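Uncharacterized protein (Enterococcus faecalis, PDB 3D3Y) is of unknown function but belongs to the M16 metallopeptidase-like proteins and may bind a metal ion. Local coordinates at residues 145-148 against 152-155; 156-161 against 258-263; 161-164 against 168-171. All coordinates share one frame; numbering follows the deposited sequence.

Contact 1: residues 145-148 against 152-155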
loop_
_atom_site.group_PDB
_atom_site.type_symbol
_atom_site.label_atom_id
_atom_site.label_comp_id
_atom_site.label_asym_id
_atom_site.label_seq_id
_atom_site.Cartn_x
_atom_site.Cartn_y
_atom_site.Cartn_z
ATOM N N SER A 145 8.664 -1.666 16.597
ATOM C CA SER A 145 8.062 -3.004 16.488
ATOM C C SER A 145 8.194 -3.571 15.059
ATOM O O SER A 145 8.479 -4.750 14.868
ATOM C CB SER A 145 6.602 -2.998 16.949
ATOM O OG SER A 145 5.813 -2.214 16.069
ATOM N N ILE A 146 8.011 -2.726 14.057
ATOM C CA ILE A 146 8.277 -3.125 12.674
ATOM C C ILE A 146 9.662 -3.741 12.530
ATOM O O ILE A 146 9.799 -4.865 12.068
ATOM C CB ILE A 146 8.099 -1.933 11.684
ATOM C CG1 ILE A 146 6.614 -1.665 11.458
ATOM C CG2 ILE A 146 8.788 -2.223 10.359
ATOM C CD1 ILE A 146 5.859 -2.854 10.877
ATOM N N VAL A 147 10.674 -3.001 12.961
ATOM C CA VAL A 147 12.076 -3.394 12.881
ATOM C C VAL A 147 12.422 -4.623 13.746
ATOM O O VAL A 147 13.368 -5.350 13.440
ATOM C CB VAL A 147 12.979 -2.164 13.234
ATOM C CG1 VAL A 147 14.377 -2.571 13.751
ATOM C CG2 VAL A 147 13.074 -1.218 12.052
ATOM N N GLU A 148 11.653 -4.862 14.809
ATOM C CA GLU A 148 11.851 -6.056 15.646
ATOM C C GLU A 148 11.368 -7.361 15.019
ATOM O O GLU A 148 11.765 -8.443 15.445
ATOM C CB GLU A 148 11.177 -5.899 17.005
ATOM C CG GLU A 148 12.133 -5.474 18.116
ATOM C CD GLU A 148 11.405 -4.783 19.274
ATOM O OE1 GLU A 148 10.281 -5.240 19.641
ATOM O OE2 GLU A 148 11.957 -3.777 19.798
ATOM N N THR A 152 10.175 -8.804 8.436
ATOM C CA THR A 152 9.828 -7.485 7.950
ATOM C C THR A 152 11.099 -6.665 7.774
ATOM O O THR A 152 11.286 -6.058 6.729
ATOM C CB THR A 152 8.816 -6.754 8.877
ATOM O OG1 THR A 152 7.680 -7.596 9.081
ATOM C CG2 THR A 152 8.328 -5.455 8.247
ATOM N N TYR A 153 11.977 -6.677 8.774
ATOM C CA TYR A 153 13.232 -5.950 8.675
ATOM C C TYR A 153 14.026 -6.336 7.394
ATOM O O TYR A 153 14.477 -5.468 6.640
ATOM C CB TYR A 153 14.099 -6.154 9.921
ATOM C CG TYR A 153 15.430 -5.441 9.768
ATOM C CD1 TYR A 153 15.502 -4.048 9.864
ATOM C CD2 TYR A 153 16.585 -6.133 9.452
ATOM C CE1 TYR A 153 16.699 -3.378 9.681
ATOM C CE2 TYR A 153 17.797 -5.474 9.279
ATOM C CZ TYR A 153 17.839 -4.094 9.388
ATOM O OH TYR A 153 19.029 -3.414 9.212
ATOM N N ALA A 154 14.188 -7.639 7.179
ATOM C CA ALA A 154 14.965 -8.155 6.066
ATOM C C ALA A 154 14.315 -7.820 4.725
ATOM O O ALA A 154 15.025 -7.639 3.728
ATOM C CB ALA A 154 15.184 -9.647 6.211
ATOM N N SER A 155 12.989 -7.702 4.706
ATOM C CA SER A 155 12.258 -7.311 3.489
ATOM C C SER A 155 12.508 -5.849 3.151
ATOM O O SER A 155 12.768 -5.484 2.019
ATOM C CB SER A 155 10.754 -7.515 3.659
ATOM O OG SER A 155 10.108 -7.148 2.429
#
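Thr152 and Ile146 meet where two consecutive helices turn sharply against each other, and the meeting illustrates how methyl groups and backbone carbonyls pack at a corner between two helices. Thr152 leans toward the preceding helix, with CB 3.8 Å from Ile146 O. Its methyl branch lies anti to the backbone N (chi1 of OG1 -54°), bringing Thr152 CG2 to 3.9 Å from Ile146 CG2, the branch methyl of the isoleucine. The same methyl stays within 4.1 Å of Ile146 O. At the backbone, Thr152 N is held by Asp149 OD1 from the short connection between the helices.

Tyr153 follows. Its CB rests 3.7 Å from Val147 O, a carbonyl that also takes a weak hydrogen bond from Lys150 NZ. Beyond it the ring runs past Val147, and CD1 of the tyrosine comes 4.3 Å from CG1 of the valine, a loose apolar touch at the protein surface. The far end of the ring is fixed elsewhere, by a hydrogen bond between Tyr153 OH and Glu248 OE1. The corner therefore joins the C-terminal part of helix 129-148 to the beginning of helix 150-162, while Tyr153 reaches on to strand 244-251 at one border of the five-stranded sheet.

Contact 2: residues 156-161 against 258-263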
loop_
_atom_site.group_PDB
_atom_site.type_symbol
_atom_site.label_atom_id
_atom_site.label_comp_id
_atom_site.label_asym_id
_atom_site.label_seq_id
_atom_site.Cartn_x
_atom_site.Cartn_y
_atom_site.Cartn_z
ATOM N N LEU A 156 12.408 -5.002 4.155
ATOM C CA LEU A 156 12.744 -3.597 4.006
ATOM C C LEU A 156 14.210 -3.375 3.598
ATOM O O LEU A 156 14.509 -2.498 2.772
ATOM C CB LEU A 156 12.409 -2.839 5.289
ATOM C CG LEU A 156 10.929 -2.828 5.661
ATOM C CD1 LEU A 156 10.835 -2.429 7.120
ATOM C CD2 LEU A 156 10.132 -1.873 4.768
ATOM N N ALA A 157 15.113 -4.150 4.183
ATOM C CA ALA A 157 16.531 -4.027 3.878
ATOM C C ALA A 157 16.802 -4.461 2.440
ATOM O O ALA A 157 17.638 -3.870 1.759
ATOM C CB ALA A 157 17.394 -4.853 4.848
ATOM N N LEU A 158 16.112 -5.506 1.992
ATOM C CA LEU A 158 16.230 -5.924 0.601
ATOM C C LEU A 158 15.798 -4.777 -0.310
ATOM O O LEU A 158 16.477 -4.456 -1.276
ATOM C CB LEU A 158 15.359 -7.162 0.328
ATOM C CG LEU A 158 15.282 -7.621 -1.134
ATOM C CD1 LEU A 158 16.627 -8.192 -1.553
ATOM C CD2 LEU A 158 14.163 -8.658 -1.256
ATOM N N GLN A 159 14.649 -4.190 -0.000
ATOM C CA GLN A 159 14.163 -3.049 -0.777
ATOM C C GLN A 159 15.155 -1.871 -0.836
ATOM O O GLN A 159 15.337 -1.249 -1.909
ATOM C CB GLN A 159 12.766 -2.646 -0.313
ATOM C CG GLN A 159 11.722 -3.671 -0.768
ATOM C CD GLN A 159 10.273 -3.280 -0.456
ATOM O OE1 GLN A 159 9.890 -2.112 -0.537
ATOM N NE2 GLN A 159 9.460 -4.278 -0.147
ATOM N N SER A 160 15.828 -1.581 0.290
ATOM C CA SER A 160 16.855 -0.516 0.311
ATOM C C SER A 160 17.983 -0.796 -0.664
ATOM O O SER A 160 18.511 0.131 -1.264
ATOM C CB SER A 160 17.483 -0.327 1.693
ATOM O OG SER A 160 16.571 0.309 2.556
ATOM N N VAL A 161 18.360 -2.067 -0.803
ATOM C CA VAL A 161 19.426 -2.470 -1.714
ATOM C C VAL A 161 18.897 -2.383 -3.134
ATOM O O VAL A 161 19.504 -1.709 -3.981
ATOM C CB VAL A 161 19.958 -3.894 -1.437
ATOM C CG1 VAL A 161 21.082 -4.254 -2.433
ATOM C CG2 VAL A 161 20.494 -3.965 -0.019
ATOM N N ASN A 258 16.969 -13.076 1.293
ATOM C CA ASN A 258 15.981 -12.505 0.378
ATOM C C ASN A 258 16.601 -12.070 -0.951
ATOM O O ASN A 258 17.776 -11.669 -1.005
ATOM C CB ASN A 258 15.282 -11.282 1.021
ATOM C CG ASN A 258 14.554 -11.625 2.312
ATOM O OD1 ASN A 258 14.161 -12.780 2.559
ATOM N ND2 ASN A 258 14.356 -10.601 3.155
ATOM N N LEU A 259 15.803 -12.105 -2.011
ATOM C CA LEU A 259 16.296 -11.822 -3.376
ATOM C C LEU A 259 15.282 -10.921 -4.049
ATOM O O LEU A 259 14.065 -11.133 -3.913
ATOM C CB LEU A 259 16.412 -13.101 -4.221
ATOM C CG LEU A 259 17.383 -14.226 -3.866
ATOM C CD1 LEU A 259 16.877 -15.053 -2.665
ATOM C CD2 LEU A 259 17.509 -15.110 -5.063
ATOM N N ALA A 260 15.786 -9.952 -4.807
ATOM C CA ALA A 260 14.948 -9.038 -5.558
ATOM C C ALA A 260 15.302 -9.099 -7.030
ATOM O O ALA A 260 16.477 -8.974 -7.412
ATOM C CB ALA A 260 15.121 -7.621 -5.045
ATOM N N TYR A 261 14.265 -9.208 -7.857
ATOM C CA TYR A 261 14.397 -9.302 -9.294
ATOM C C TYR A 261 13.661 -8.163 -9.965
ATOM O O TYR A 261 12.581 -7.788 -9.508
ATOM C CB TYR A 261 13.689 -10.566 -9.767
ATOM C CG TYR A 261 14.187 -11.882 -9.229
ATOM C CD1 TYR A 261 15.040 -12.687 -9.978
ATOM C CD2 TYR A 261 13.743 -12.355 -7.997
ATOM C CE1 TYR A 261 15.472 -13.917 -9.485
ATOM C CE2 TYR A 261 14.147 -13.592 -7.503
ATOM C CZ TYR A 261 15.000 -14.361 -8.256
ATOM O OH TYR A 261 15.374 -15.579 -7.757
ATOM N N ASN A 262 14.220 -7.630 -11.050
ATOM C CA ASN A 262 13.509 -6.673 -11.896
ATOM C C ASN A 262 12.597 -7.490 -12.834
ATOM O O ASN A 262 13.055 -8.443 -13.487
ATOM C CB ASN A 262 14.523 -5.839 -12.698
ATOM C CG ASN A 262 13.866 -4.775 -13.576
ATOM O OD1 ASN A 262 13.284 -5.075 -14.607
ATOM N ND2 ASN A 262 13.997 -3.535 -13.181
ATOM N N THR A 263 11.322 -7.147 -12.877
ATOM C CA THR A 263 10.411 -7.806 -13.798
ATOM C C THR A 263 10.101 -6.932 -14.991
ATOM O O THR A 263 9.700 -7.446 -16.033
ATOM C CB THR A 263 9.059 -8.129 -13.135
ATOM O OG1 THR A 263 8.440 -6.886 -12.766
ATOM C CG2 THR A 263 9.228 -9.014 -11.877
#
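Asn258 OD1 accepts a hydrogen bond from Thr319 N of the adjacent strand, while ND2 of the same amide makes a weak one to Ala154 O, one turn before Leu158. Both polar atoms of the amide have partners, one of them weakly held, and Asn258 CB faces the helix, where Leu158 CD2 settles 3.6 Å from it. Leu158 is the residue through which the helix meets the strand. With CG anti to the backbone N (chi1 174°), its two methyls spread over the strand backbone. Leu158 CD2 comes 3.6 Å from Leu259 O, and CD1 lies 3.7 Å from Asn258 O.

This is helix-on-sheet packing, as in the alpha/beta domains of the M16 family: helix 150-162 lies across one face of the mixed sheet, and the axis of segment 156-161 passes 8.6 Å from that of strand segment 258-262, at 40° to it. Asn258 and Ala260 point toward the helix, whereas Leu259 points away and meets Leu330 and Ile333 of helix 326-341. The methyl of Ala260 packs on the same leucine, its CB 3.8 Å from Leu158 CD1. Leu158 also touches Thr316 on strand 314-321, and Ala157 meets Phe416 on strand 411-421.

Contact 3: residues 161-164 against 168-171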
loop_
_atom_site.group_PDB
_atom_site.type_symbol
_atom_site.label_atom_id
_atom_site.label_comp_id
_atom_site.label_asym_id
_atom_site.label_seq_id
_atom_site.Cartn_x
_atom_site.Cartn_y
_atom_site.Cartn_z
ATOM N N VAL A 161 18.360 -2.067 -0.803
ATOM C CA VAL A 161 19.426 -2.470 -1.714
ATOM C C VAL A 161 18.897 -2.383 -3.134
ATOM O O VAL A 161 19.504 -1.709 -3.981
ATOM C CB VAL A 161 19.958 -3.894 -1.437
ATOM C CG1 VAL A 161 21.082 -4.254 -2.433
ATOM C CG2 VAL A 161 20.494 -3.965 -0.019
ATOM N N TYR A 162 17.759 -3.031 -3.386
ATOM C CA TYR A 162 17.182 -3.023 -4.750
ATOM C C TYR A 162 17.005 -1.590 -5.280
ATOM O O TYR A 162 17.378 -1.290 -6.421
ATOM C CB TYR A 162 15.852 -3.828 -4.839
ATOM C CG TYR A 162 15.268 -3.824 -6.253
ATOM C CD1 TYR A 162 15.702 -4.742 -7.202
ATOM C CD2 TYR A 162 14.341 -2.848 -6.654
ATOM C CE1 TYR A 162 15.195 -4.733 -8.511
ATOM C CE2 TYR A 162 13.832 -2.824 -7.978
ATOM C CZ TYR A 162 14.261 -3.773 -8.886
ATOM O OH TYR A 162 13.779 -3.769 -10.192
ATOM N N PHE A 163 16.443 -0.717 -4.445
ATOM C CA PHE A 163 16.153 0.687 -4.812
ATOM C C PHE A 163 17.234 1.686 -4.407
ATOM O O PHE A 163 16.967 2.867 -4.175
ATOM C CB PHE A 163 14.830 1.111 -4.176
ATOM C CG PHE A 163 13.634 0.355 -4.698
ATOM C CD1 PHE A 163 13.154 0.601 -5.999
ATOM C CD2 PHE A 163 12.969 -0.574 -3.885
ATOM C CE1 PHE A 163 12.037 -0.072 -6.491
ATOM C CE2 PHE A 163 11.845 -1.274 -4.366
ATOM C CZ PHE A 163 11.379 -1.017 -5.680
ATOM N N ASN A 164 18.451 1.205 -4.316
ATOM C CA ASN A 164 19.532 1.987 -3.745
ATOM C C ASN A 164 19.824 3.207 -4.601
ATOM O O ASN A 164 20.357 4.192 -4.107
ATOM C CB ASN A 164 20.772 1.118 -3.614
ATOM C CG ASN A 164 21.768 1.665 -2.619
ATOM O OD1 ASN A 164 21.434 2.527 -1.794
ATOM N ND2 ASN A 164 23.004 1.160 -2.678
ATOM N N ASP A 168 14.231 8.094 -2.548
ATOM C CA ASP A 168 12.818 8.030 -2.172
ATOM C C ASP A 168 12.304 6.611 -2.020
ATOM O O ASP A 168 11.589 6.294 -1.066
ATOM C CB ASP A 168 11.969 8.782 -3.191
ATOM C CG ASP A 168 12.428 10.201 -3.400
ATOM O OD1 ASP A 168 12.695 10.901 -2.416
ATOM O OD2 ASP A 168 12.528 10.632 -4.567
ATOM N N GLN A 169 12.645 5.746 -2.972
ATOM C CA GLN A 169 12.050 4.405 -3.007
ATOM C C GLN A 169 12.642 3.456 -1.974
ATOM O O GLN A 169 12.047 2.429 -1.677
ATOM C CB GLN A 169 12.175 3.786 -4.391
ATOM C CG GLN A 169 11.266 4.418 -5.420
ATOM C CD GLN A 169 9.797 4.009 -5.266
ATOM O OE1 GLN A 169 9.461 3.114 -4.506
ATOM N NE2 GLN A 169 8.935 4.682 -5.976
ATOM N N LYS A 170 13.824 3.797 -1.450
ATOM C CA LYS A 170 14.443 2.999 -0.383
ATOM C C LYS A 170 13.774 3.169 0.995
ATOM O O LYS A 170 14.068 2.429 1.941
ATOM C CB LYS A 170 15.958 3.240 -0.336
ATOM C CG LYS A 170 16.375 4.655 -0.093
ATOM C CD LYS A 170 17.857 4.754 0.281
ATOM C CE LYS A 170 18.753 4.623 -0.925
ATOM N NZ LYS A 170 20.197 4.735 -0.519
ATOM N N ILE A 171 12.817 4.090 1.076
ATOM C CA ILE A 171 12.075 4.384 2.303
ATOM C C ILE A 171 10.697 3.703 2.286
ATOM O O ILE A 171 9.936 3.873 1.304
ATOM C CB ILE A 171 11.863 5.926 2.429
ATOM C CG1 ILE A 171 13.164 6.690 2.165
ATOM C CG2 ILE A 171 11.216 6.328 3.783
ATOM C CD1 ILE A 171 14.300 6.466 3.187
#
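Phe163 and Gln169 lie obliquely to one another, the phenyl ring and the amide plane 37° apart, and the touching is done by the aliphatic root of the glutamine and not by its amide. Gln169 CB approaches the ring at a slant near its base, 3.7 Å from Phe163 CD1 and 3.8 Å from Phe163 CB. The backbone carbonyl of Gln169 adds to this, its O atom standing 3.8 Å from Phe163 CD2. One face of the same ring is occupied by its sequence neighbour, with Tyr162 CD2 over the centre and 3.4 Å above the plane; Phe314 meets Phe163 edge-to-face.

A second pair, Asn164 and Lys170, is set side by side with the first, but here the ends of the side chains do the work. Asn164 starts out pointing away from the other segment, yet its amide comes back within reach. Lys170 bends at chi3 (78°), which folds its ammonium group round to the asparagine. Lys170 NZ donates to Asn164 OD1 at 2.8 Å, and the C=O...N angle of 164° shows the donor placed almost straight ahead of the carbonyl. Glu167 OE1 gives the same ammonium group a salt bridge.

Both pairs sit where the chain reverses after the helix. Phe163 is where helix 150-162 gives up helical geometry, and the chain comes back alongside it, where Asp168 to Ile171 form a type I beta turn. The chemistry is split accordingly. The lysine charge is probably balanced by the glutamate, with the asparagine oxygen supplying a neutral second partner. The buried glutamine amide is matched on both atoms: NE2 reaches Gly83 O and Asn84 OD1, and OE1 takes Arg312 NH1, linking the hairpin turns of two different sheets.

How the contacts relate
The three contacts follow helix 150-162 along its length. Contact 1 comes first along the chain, at the corner with helix 129-148; contact 2 follows on 156-161, and contact 3 takes over at the helix end, sharing Val161. The centres of contacts 1 and 2 lie 14 Å apart, those of contacts 2 and 3 only 9 Å, and those of 1 and 3 about 15 Å. Tyr162 of contact 3 packs against Ala260 of contact 2, its CD1 3.6 Å from Ala260 CB. Helix 150-162 thus lies on the five-stranded sheet and is succeeded by a loop whose turn at 168-171 reaches a hairpin of the six-stranded one, so this region probably helps to bridge the two.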